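Local coordinates for flavocytochrome C3 fumarate reductase (Shewanella frigidimarina, PDB 1QO8), which catalyses the essentially one-way reduction of fumarate to succinate, carrying one FAD and four covalently attached haem c groups in each subunit, at residues Met382-Lys385 with Asp386-Phe390; Ala400-Ala403 with Ile404-Pro408; Glu443-Ala446 with Lys447-Met451. All coordinates share one frame; numbering follows the deposited sequence.

How the contacts relate
The three contacts are local turns and helix ends that follow one another along the chain within its FAD-binding part. Contact 1 leaves strand 381-383, contact 2 ends helix 397-405 and contact 3 ends helix 442-448. Contact 1 is the middle member: its centre lies about 10 Å from that of contact 2 and about 12 Å from that of contact 3, and it touches both, through Phe-390 on Ala-403 and Val-383 on Met-451. Contacts 2 and 3 have centres about 21 Å apart and do not touch. The turn after one strand thus joins two helix ends on one side of the protein, with contact 2 the nearest of the three to the probable proton donor, Arg-397.

Contact 1 of 3, residues Met382-Lys385 with Asp386-Phe390; sequences MVNK and DGNRF
Asn-384 and Asn-388 hold the tight part of this turn, their side chains side by side with amide planes 69° apart. Asn-384 N gives a hydrogen bond to Asn-388 O (2.8 Å), and Asn-388 N returns one to Asn-384 OD1 (3.0 Å), nearly straight at 171° but arriving from above the carbonyl plane. Because CG of Asn-384 sits between the backbone N and the carbonyl carbon, chi1 68°, OD1 lies over the type I turn from Asn-384 to Gly-387 and also takes weak bonds from Asp-386 N and Gly-387 N. At the amide's other end, ND2 is hydrogen-bonded to Gln-407 OE1. Replacing Asn-384 with an alanine would probably leave the N-H of Asn-388 without its acceptor and the turn held by its backbone bonds alone. Phe-390 sets its ring edge against Val-383 C and Asn-384 N; Met-382 CE packs 3.7 Å from Phe-390 CZ, and Met-382 SD, 5.2 Å from the ring centroid, makes an oblique Met-aromatic contact. Over one ring face sits a water that donates to Met-382 O and accepts from Phe-390 N. The looser side is the exposed Lys-385, whose NZ reaches the syn side of Asp-386 OD1 at 3.3 Å. The ND2 of Asn-388 is hydrogen-bonded to Asp-455. Chemically, one side-chain carbonyl oxygen gathers three backbone N-H groups, one along a nearly straight bond and two weakly, which would be expected to polarise it and fix its rotation.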
ATOM      1  N   MET A 382     -10.249  21.229 -26.364  1.00 41.49           N
ATOM      2  CA  MET A 382      -9.269  20.184 -26.099  1.00 42.70           C
ATOM      3  C   MET A 382      -9.383  19.112 -27.167  1.00 42.33           C
ATOM      4  O   MET A 382     -10.470  18.607 -27.400  1.00 39.78           O
ATOM      5  CB  MET A 382      -9.453  19.601 -24.686  1.00 41.82           C
ATOM      6  CG  MET A 382      -8.272  18.667 -24.293  1.00 40.35           C
ATOM      7  SD  MET A 382      -8.377  18.239 -22.537  1.00 40.10           S
ATOM      8  CE  MET A 382      -9.995  17.503 -22.406  1.00 40.19           C
ATOM      9  N   VAL A 383      -8.224  18.833 -27.744  1.00 37.40           N
ATOM     10  CA  VAL A 383      -8.079  17.986 -28.913  1.00 41.61           C
ATOM     11  C   VAL A 383      -6.961  16.940 -28.668  1.00 43.10           C
ATOM     12  O   VAL A 383      -6.030  17.177 -27.864  1.00 40.96           O
ATOM     13  CB  VAL A 383      -7.812  19.049 -29.970  1.00 44.20           C
ATOM     14  CG1 VAL A 383      -6.518  19.071 -30.696  1.00 42.42           C
ATOM     15  CG2 VAL A 383      -9.038  19.349 -30.830  1.00 43.08           C
ATOM     16  N   ASN A 384      -7.101  15.783 -29.287  1.00 42.09           N
ATOM     17  CA  ASN A 384      -6.080  14.734 -29.045  1.00 44.70           C
ATOM     18  C   ASN A 384      -4.909  14.956 -29.985  1.00 45.23           C
ATOM     19  O   ASN A 384      -4.900  15.996 -30.687  1.00 42.90           O
ATOM     20  CB  ASN A 384      -6.708  13.359 -29.159  1.00 41.98           C
ATOM     21  CG  ASN A 384      -7.147  13.015 -30.564  1.00 47.81           C
ATOM     22  OD1 ASN A 384      -6.871  13.693 -31.586  1.00 45.37           O
ATOM     23  ND2 ASN A 384      -7.850  11.885 -30.533  1.00 47.00           N
ATOM     24  N   LYS A 385      -3.912  14.076 -29.990  1.00 44.83           N
ATOM     25  CA  LYS A 385      -2.750  14.254 -30.880  1.00 46.47           C
ATOM     26  C   LYS A 385      -3.046  14.379 -32.361  1.00 45.47           C
ATOM     27  O   LYS A 385      -2.242  14.907 -33.159  1.00 43.61           O
ATOM     28  CB  LYS A 385      -1.845  13.007 -30.642  1.00 50.85           C
ATOM     29  CG  LYS A 385      -1.210  12.375 -31.851  1.00 55.71           C
ATOM     30  CD  LYS A 385      -0.444  11.086 -31.600  1.00 60.56           C
ATOM     31  CE  LYS A 385       0.088  10.554 -32.940  1.00 63.34           C
ATOM     32  NZ  LYS A 385      -1.058   9.863 -33.665  1.00 65.85           N
ATOM     33  N   ASP A 386      -4.112  13.816 -32.878  1.00 45.41           N
ATOM     34  CA  ASP A 386      -4.606  13.966 -34.221  1.00 50.56           C
ATOM     35  C   ASP A 386      -5.334  15.294 -34.489  1.00 50.04           C
ATOM     36  O   ASP A 386      -5.420  15.707 -35.668  1.00 52.11           O
ATOM     37  CB  ASP A 386      -5.589  12.838 -34.598  1.00 50.56           C
ATOM     38  CG  ASP A 386      -4.867  11.483 -34.569  1.00 56.23           C
ATOM     39  OD1 ASP A 386      -3.661  11.410 -34.857  1.00 55.51           O
ATOM     40  OD2 ASP A 386      -5.548  10.483 -34.214  1.00 59.99           O
ATOM     41  N   GLY A 387      -5.834  15.886 -33.432  1.00 45.21           N
ATOM     42  CA  GLY A 387      -6.637  17.091 -33.593  1.00 45.78           C
ATOM     43  C   GLY A 387      -8.135  16.882 -33.459  1.00 43.38           C
ATOM     44  O   GLY A 387      -8.839  17.806 -33.850  1.00 40.85           O
ATOM     45  N   ASN A 388      -8.621  15.834 -32.802  1.00 41.76           N
ATOM     46  CA  ASN A 388     -10.010  15.569 -32.571  1.00 42.69           C
ATOM     47  C   ASN A 388     -10.411  15.797 -31.123  1.00 42.73           C
ATOM     48  O   ASN A 388      -9.682  15.402 -30.208  1.00 42.29           O
ATOM     49  CB  ASN A 388     -10.352  14.069 -32.916  1.00 44.46           C
ATOM     50  CG  ASN A 388     -10.047  13.835 -34.389  1.00 48.19           C
ATOM     51  OD1 ASN A 388     -10.486  14.647 -35.222  1.00 49.60           O
ATOM     52  ND2 ASN A 388      -9.258  12.895 -34.864  1.00 48.10           N
ATOM     53  N   ARG A 389     -11.571  16.380 -30.866  1.00 39.68           N
ATOM     54  CA  ARG A 389     -12.111  16.548 -29.530  1.00 39.44           C
ATOM     55  C   ARG A 389     -12.495  15.150 -29.073  1.00 39.99           C
ATOM     56  O   ARG A 389     -12.613  14.365 -29.994  1.00 37.99           O
ATOM     57  CB  ARG A 389     -13.353  17.508 -29.561  1.00 37.39           C
ATOM     58  CG  ARG A 389     -12.934  18.983 -29.794  1.00 37.42           C
ATOM     59  CD  ARG A 389     -14.239  19.846 -29.996  1.00 33.60           C
ATOM     60  NE  ARG A 389     -14.831  19.998 -28.694  1.00 35.73           N
ATOM     61  CZ  ARG A 389     -16.121  19.812 -28.391  1.00 41.85           C
ATOM     62  NH1 ARG A 389     -16.913  19.577 -29.463  1.00 41.41           N
ATOM     63  NH2 ARG A 389     -16.577  20.051 -27.175  1.00 41.16           N
ATOM     64  N   PHE A 390     -12.667  14.850 -27.798  1.00 39.32           N
ATOM     65  CA  PHE A 390     -12.873  13.459 -27.417  1.00 42.33           C
ATOM     66  C   PHE A 390     -13.735  13.553 -26.170  1.00 40.81           C
ATOM     67  O   PHE A 390     -14.205  12.600 -25.664  1.00 42.30           O
ATOM     68  CB  PHE A 390     -11.622  12.648 -27.031  1.00 39.60           C
ATOM     69  CG  PHE A 390     -10.598  13.448 -26.237  1.00 39.25           C
ATOM     70  CD1 PHE A 390      -9.708  14.255 -26.869  1.00 38.00           C
ATOM     71  CD2 PHE A 390     -10.523  13.361 -24.854  1.00 40.02           C
ATOM     72  CE1 PHE A 390      -8.790  15.004 -26.120  1.00 39.58           C
ATOM     73  CE2 PHE A 390      -9.659  14.130 -24.060  1.00 39.83           C
ATOM     74  CZ  PHE A 390      -8.755  14.916 -24.740  1.00 39.07           C
TER
HETATM   75  O   HOH W   1     -12.089  17.061 -26.050  1.00 39.84           O

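Contact 2 of 3, residues Ala400-Ala403 with Ile404-Pro408; sequences ASDA and ILKQP
Gln-407 folds back on Ala-403, while the side chains before it take other courses. With CG beside its backbone N and the chain bent again at chi2 (-56°), the Gln-407 amide points NE2 at Ala-403 O, 3.1 Å away, and that oxygen lies in the plane of the amide. Ile-404 and Leu-405, three and two residues earlier, set their side chains against carbonyl oxygens one turn back. Ile-404 CG1 lies 3.3 Å from Ala-400 O. Leu-405 CG lies 3.2 Å from Ser-401 O, the oxygen that also accepts from Leu-405 N. Ile-404 N to Ala-400 O is a nearly linear hydrogen bond (177°), whereas Lys-406 N is shared between Asp-402 O and, weakly, Ala-403 O, both 3.3 Å away. Asp-402 and Lys-406 cross one another; their ion pair is long, and the position of Asp-402 OD2 is uncertain. Lys-406 has a second weak partner in Asp-280 of the second subunit. Leu-405 and Ile-404 pack on Pro-496 of strand 489-505. This is the C-terminal end of an alpha-helix, where a side-chain donor joins the backbone ladder, in the helix that begins at Arg-397, probably the proton donor of the active site.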
ATOM      1  N   ALA A 400     -12.068  14.185 -17.264  1.00 45.61           N
ATOM      2  CA  ALA A 400     -11.059  14.729 -18.126  1.00 43.45           C
ATOM      3  C   ALA A 400      -9.755  13.972 -17.938  1.00 40.71           C
ATOM      4  O   ALA A 400      -9.229  13.522 -18.984  1.00 41.24           O
ATOM      5  CB  ALA A 400     -10.996  16.270 -17.971  1.00 43.19           C
ATOM      6  N   SER A 401      -9.210  13.669 -16.786  1.00 41.86           N
ATOM      7  CA  SER A 401      -7.974  12.856 -16.754  1.00 45.36           C
ATOM      8  C   SER A 401      -8.092  11.476 -17.404  1.00 42.55           C
ATOM      9  O   SER A 401      -7.231  11.099 -18.177  1.00 42.70           O
ATOM     10  CB  SER A 401      -7.544  12.393 -15.308  1.00 45.69           C
ATOM     11  OG  SER A 401      -7.683  13.631 -14.642  1.00 55.45           O
ATOM     12  N   ASP A 402      -9.207  10.808 -17.037  1.00 41.89           N
ATOM     13  CA  ASP A 402      -9.396   9.461 -17.587  1.00 43.13           C
ATOM     14  C   ASP A 402      -9.596   9.566 -19.078  1.00 41.39           C
ATOM     15  O   ASP A 402      -8.909   8.763 -19.735  1.00 43.55           O
ATOM     16  CB  ASP A 402     -10.576   8.701 -16.927  1.00 48.41           C
ATOM     17  CG  ASP A 402     -10.671   7.297 -17.550  1.00 51.98           C
ATOM     18  OD1 ASP A 402      -9.764   6.465 -17.321  1.00 53.56           O
ATOM     19  OD2 ASP A 402     -11.605   7.021 -18.336  1.00 55.37           O
ATOM     20  N   ALA A 403     -10.316  10.535 -19.671  1.00 37.99           N
ATOM     21  CA  ALA A 403     -10.360  10.516 -21.148  1.00 38.90           C
ATOM     22  C   ALA A 403      -9.047  10.928 -21.803  1.00 39.51           C
ATOM     23  O   ALA A 403      -8.696  10.443 -22.869  1.00 40.55           O
ATOM     24  CB  ALA A 403     -11.478  11.436 -21.661  1.00 39.48           C
ATOM     25  N   ILE A 404      -8.285  11.876 -21.247  1.00 41.10           N
ATOM     26  CA  ILE A 404      -6.947  12.133 -21.784  1.00 41.24           C
ATOM     27  C   ILE A 404      -6.112  10.828 -21.786  1.00 40.81           C
ATOM     28  O   ILE A 404      -5.526  10.537 -22.824  1.00 39.58           O
ATOM     29  CB  ILE A 404      -6.224  13.280 -21.050  1.00 40.76           C
ATOM     30  CG1 ILE A 404      -6.968  14.654 -21.153  1.00 41.70           C
ATOM     31  CG2 ILE A 404      -4.863  13.353 -21.703  1.00 42.59           C
ATOM     32  CD1 ILE A 404      -6.533  15.685 -20.151  1.00 38.96           C
ATOM     33  N   LEU A 405      -6.036  10.045 -20.721  1.00 44.15           N
ATOM     34  CA  LEU A 405      -5.236   8.830 -20.636  1.00 46.89           C
ATOM     35  C   LEU A 405      -5.656   7.789 -21.666  1.00 49.69           C
ATOM     36  O   LEU A 405      -4.767   7.012 -22.053  1.00 47.45           O
ATOM     37  CB  LEU A 405      -5.252   8.194 -19.209  1.00 46.17           C
ATOM     38  CG  LEU A 405      -4.641   9.224 -18.205  1.00 46.27           C
ATOM     39  CD1 LEU A 405      -4.849   8.866 -16.740  1.00 43.25           C
ATOM     40  CD2 LEU A 405      -3.130   9.308 -18.442  1.00 46.32           C
ATOM     41  N   LYS A 406      -6.901   7.818 -22.151  1.00 47.88           N
ATOM     42  CA  LYS A 406      -7.366   6.933 -23.204  1.00 49.87           C
ATOM     43  C   LYS A 406      -6.989   7.431 -24.610  1.00 49.12           C
ATOM     44  O   LYS A 406      -7.202   6.652 -25.537  1.00 47.59           O
ATOM     45  CB  LYS A 406      -8.879   6.786 -23.251  1.00 50.38           C
ATOM     46  CG  LYS A 406      -9.522   6.335 -21.954  1.00 55.49           C
ATOM     47  CD  LYS A 406     -11.032   6.128 -22.161  1.00 55.18           C
ATOM     48  CE  LYS A 406     -11.361   4.670 -22.175  1.00 59.40           C
ATOM     49  NZ  LYS A 406     -12.108   4.131 -21.007  1.00 58.56           N
ATOM     50  N   GLN A 407      -6.462   8.652 -24.742  1.00 45.42           N
ATOM     51  CA  GLN A 407      -6.109   9.093 -26.103  1.00 45.28           C
ATOM     52  C   GLN A 407      -4.713   8.573 -26.478  1.00 46.90           C
ATOM     53  O   GLN A 407      -3.905   8.360 -25.578  1.00 45.81           O
ATOM     54  CB  GLN A 407      -6.098  10.638 -26.231  1.00 43.68           C
ATOM     55  CG  GLN A 407      -7.414  11.278 -25.755  1.00 44.19           C
ATOM     56  CD  GLN A 407      -8.596  10.690 -26.526  1.00 44.85           C
ATOM     57  OE1 GLN A 407      -8.635  10.755 -27.741  1.00 46.31           O
ATOM     58  NE2 GLN A 407      -9.542  10.084 -25.830  1.00 45.57           N
ATOM     59  N   PRO A 408      -4.417   8.468 -27.759  1.00 47.84           N
ATOM     60  CA  PRO A 408      -3.111   8.159 -28.274  1.00 50.03           C
ATOM     61  C   PRO A 408      -1.974   9.002 -27.741  1.00 51.40           C
ATOM     62  O   PRO A 408      -2.059  10.237 -27.812  1.00 53.89           O
ATOM     63  CB  PRO A 408      -3.159   8.387 -29.794  1.00 50.00           C
ATOM     64  CG  PRO A 408      -4.580   8.711 -30.094  1.00 51.12           C
ATOM     65  CD  PRO A 408      -5.411   8.631 -28.848  1.00 47.79           C
TER

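Contact 3 of 3, residues Glu443-Ala446 with Lys447-Met451; sequences EQLA and KSTGM
Lys-447 reaches back along the helix to Glu-443, one turn earlier, the two side chains running side by side and pointing the same way. Its NZ meets the anti lone pair of Glu-443 OE2 in a salt bridge whose 2.5 Å is unusually short, so the exact length deserves caution. A backbone hydrogen bond from Lys-447 N to Glu-443 O joins the same pair, and the bent lysine chain passes over that carbonyl, its CD 3.4 Å from Glu-443 O. Both residues are exposed, which leaves this ion pair at the solvent side. Ser-448 continues the ladder with a straight bond (177°) from its N to Gln-444 O, and the helix closes with it. Thr-449 follows, bonding through N to Leu-445 O at 3.0 Å. Its OG1, placed between the backbone N and the carbonyl carbon (chi1 58°), is turned back towards the helix, 2.8 Å from Leu-445 O and 3.2 Å from Ala-446 O; which of the two takes the single proton is unsettled. Its methyl CG2 meanwhile rests 3.9 Å from Leu-445 CD2. Gly-450 then takes a positive phi of 63°, a value that favours glycine, and its N returns to Lys-447 O. Met-451 completes the Schellman motif with a weak bond from N to Ala-446 O, and its CB comes 4.2 Å from Ala-446 CB. Beyond these residues the chain turns straight into helix 453-469, whose Leu-456 is touched by both Ala-446 and Met-451. Thr-449 and Met-451 lie on Trp-413 of strand 412-417, and Leu-445 reaches Tyr-437 of strand 437-439 and Ala-491 of strand 489-505, so the helix end sits between a following helix and three sheet strands.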
ATOM      1  N   GLU A 443      -3.950  25.322 -40.024  1.00 53.39           N
ATOM      2  CA  GLU A 443      -2.964  24.435 -40.623  1.00 55.99           C
ATOM      3  C   GLU A 443      -1.511  24.591 -40.205  1.00 54.32           C
ATOM      4  O   GLU A 443      -0.798  23.589 -39.961  1.00 53.21           O
ATOM      5  CB  GLU A 443      -3.053  24.671 -42.164  1.00 59.24           C
ATOM      6  CG  GLU A 443      -2.558  23.469 -42.953  1.00 63.36           C
ATOM      7  CD  GLU A 443      -2.423  23.741 -44.443  1.00 67.76           C
ATOM      8  OE1 GLU A 443      -3.379  24.177 -45.122  1.00 70.37           O
ATOM      9  OE2 GLU A 443      -1.335  23.521 -45.003  1.00 69.75           O
ATOM     10  N   GLN A 444      -0.964  25.815 -40.160  1.00 54.36           N
ATOM     11  CA  GLN A 444       0.339  25.993 -39.518  1.00 56.41           C
ATOM     12  C   GLN A 444       0.342  25.473 -38.075  1.00 54.66           C
ATOM     13  O   GLN A 444       1.289  24.816 -37.673  1.00 54.80           O
ATOM     14  CB  GLN A 444       0.835  27.429 -39.598  1.00 59.52           C
ATOM     15  CG  GLN A 444       1.128  27.936 -41.022  1.00 64.95           C
ATOM     16  CD  GLN A 444       1.187  29.459 -41.056  1.00 67.35           C
ATOM     17  OE1 GLN A 444       2.237  30.086 -41.246  1.00 70.29           O
ATOM     18  NE2 GLN A 444       0.086  30.145 -40.777  1.00 68.26           N
ATOM     19  N   LEU A 445      -0.633  25.765 -37.223  1.00 50.52           N
ATOM     20  CA  LEU A 445      -0.678  25.286 -35.848  1.00 49.70           C
ATOM     21  C   LEU A 445      -0.595  23.751 -35.891  1.00 49.10           C
ATOM     22  O   LEU A 445       0.090  23.104 -35.126  1.00 46.46           O
ATOM     23  CB  LEU A 445      -2.021  25.635 -35.173  1.00 47.00           C
ATOM     24  CG  LEU A 445      -2.075  25.912 -33.662  1.00 47.70           C
ATOM     25  CD1 LEU A 445      -3.354  25.454 -32.999  1.00 40.75           C
ATOM     26  CD2 LEU A 445      -0.817  25.608 -32.849  1.00 41.64           C
ATOM     27  N   ALA A 446      -1.376  23.116 -36.792  1.00 51.13           N
ATOM     28  CA  ALA A 446      -1.440  21.662 -36.880  1.00 51.05           C
ATOM     29  C   ALA A 446      -0.069  21.081 -37.233  1.00 53.96           C
ATOM     30  O   ALA A 446       0.330  20.056 -36.672  1.00 50.74           O
ATOM     31  CB  ALA A 446      -2.495  21.234 -37.886  1.00 52.21           C
ATOM     32  N   LYS A 447       0.669  21.769 -38.126  1.00 55.87           N
ATOM     33  CA  LYS A 447       1.971  21.273 -38.534  1.00 58.39           C
ATOM     34  C   LYS A 447       2.968  21.450 -37.409  1.00 56.57           C
ATOM     35  O   LYS A 447       3.612  20.467 -37.086  1.00 55.85           O
ATOM     36  CB  LYS A 447       2.498  21.919 -39.825  1.00 60.50           C
ATOM     37  CG  LYS A 447       1.833  21.188 -41.014  1.00 64.93           C
ATOM     38  CD  LYS A 447       1.418  22.189 -42.080  1.00 68.90           C
ATOM     39  CE  LYS A 447       1.808  21.730 -43.479  1.00 71.16           C
ATOM     40  NZ  LYS A 447       0.850  22.313 -44.489  1.00 73.41           N
ATOM     41  N   SER A 448       2.987  22.599 -36.746  1.00 56.11           N
ATOM     42  CA  SER A 448       3.819  22.728 -35.544  1.00 55.51           C
ATOM     43  C   SER A 448       3.578  21.667 -34.483  1.00 52.69           C
ATOM     44  O   SER A 448       4.521  21.205 -33.837  1.00 50.88           O
ATOM     45  CB  SER A 448       3.578  24.122 -34.947  1.00 58.17           C
ATOM     46  OG  SER A 448       3.845  24.995 -36.054  1.00 66.29           O
ATOM     47  N   THR A 449       2.340  21.304 -34.193  1.00 51.42           N
ATOM     48  CA  THR A 449       2.064  20.343 -33.100  1.00 49.98           C
ATOM     49  C   THR A 449       1.979  18.928 -33.534  1.00 47.92           C
ATOM     50  O   THR A 449       1.524  18.049 -32.775  1.00 51.87           O
ATOM     51  CB  THR A 449       0.690  20.786 -32.494  1.00 47.84           C
ATOM     52  OG1 THR A 449      -0.244  20.749 -33.578  1.00 46.66           O
ATOM     53  CG2 THR A 449       0.833  22.202 -31.972  1.00 47.05           C
ATOM     54  N   GLY A 450       2.236  18.600 -34.800  1.00 48.52           N
ATOM     55  CA  GLY A 450       1.949  17.244 -35.286  1.00 47.18           C
ATOM     56  C   GLY A 450       0.503  16.807 -35.266  1.00 49.86           C
ATOM     57  O   GLY A 450       0.216  15.576 -35.267  1.00 49.10           O
ATOM     58  N   MET A 451      -0.517  17.677 -35.338  1.00 47.94           N
ATOM     59  CA  MET A 451      -1.880  17.160 -35.560  1.00 48.94           C
ATOM     60  C   MET A 451      -2.092  16.886 -37.046  1.00 50.50           C
ATOM     61  O   MET A 451      -1.356  17.460 -37.888  1.00 52.87           O
ATOM     62  CB  MET A 451      -2.891  18.187 -35.018  1.00 47.11           C
ATOM     63  CG  MET A 451      -2.802  18.385 -33.500  1.00 46.69           C
ATOM     64  SD  MET A 451      -3.972  19.638 -32.965  1.00 49.00           S
ATOM     65  CE  MET A 451      -3.117  20.743 -31.907  1.00 47.62           C
TER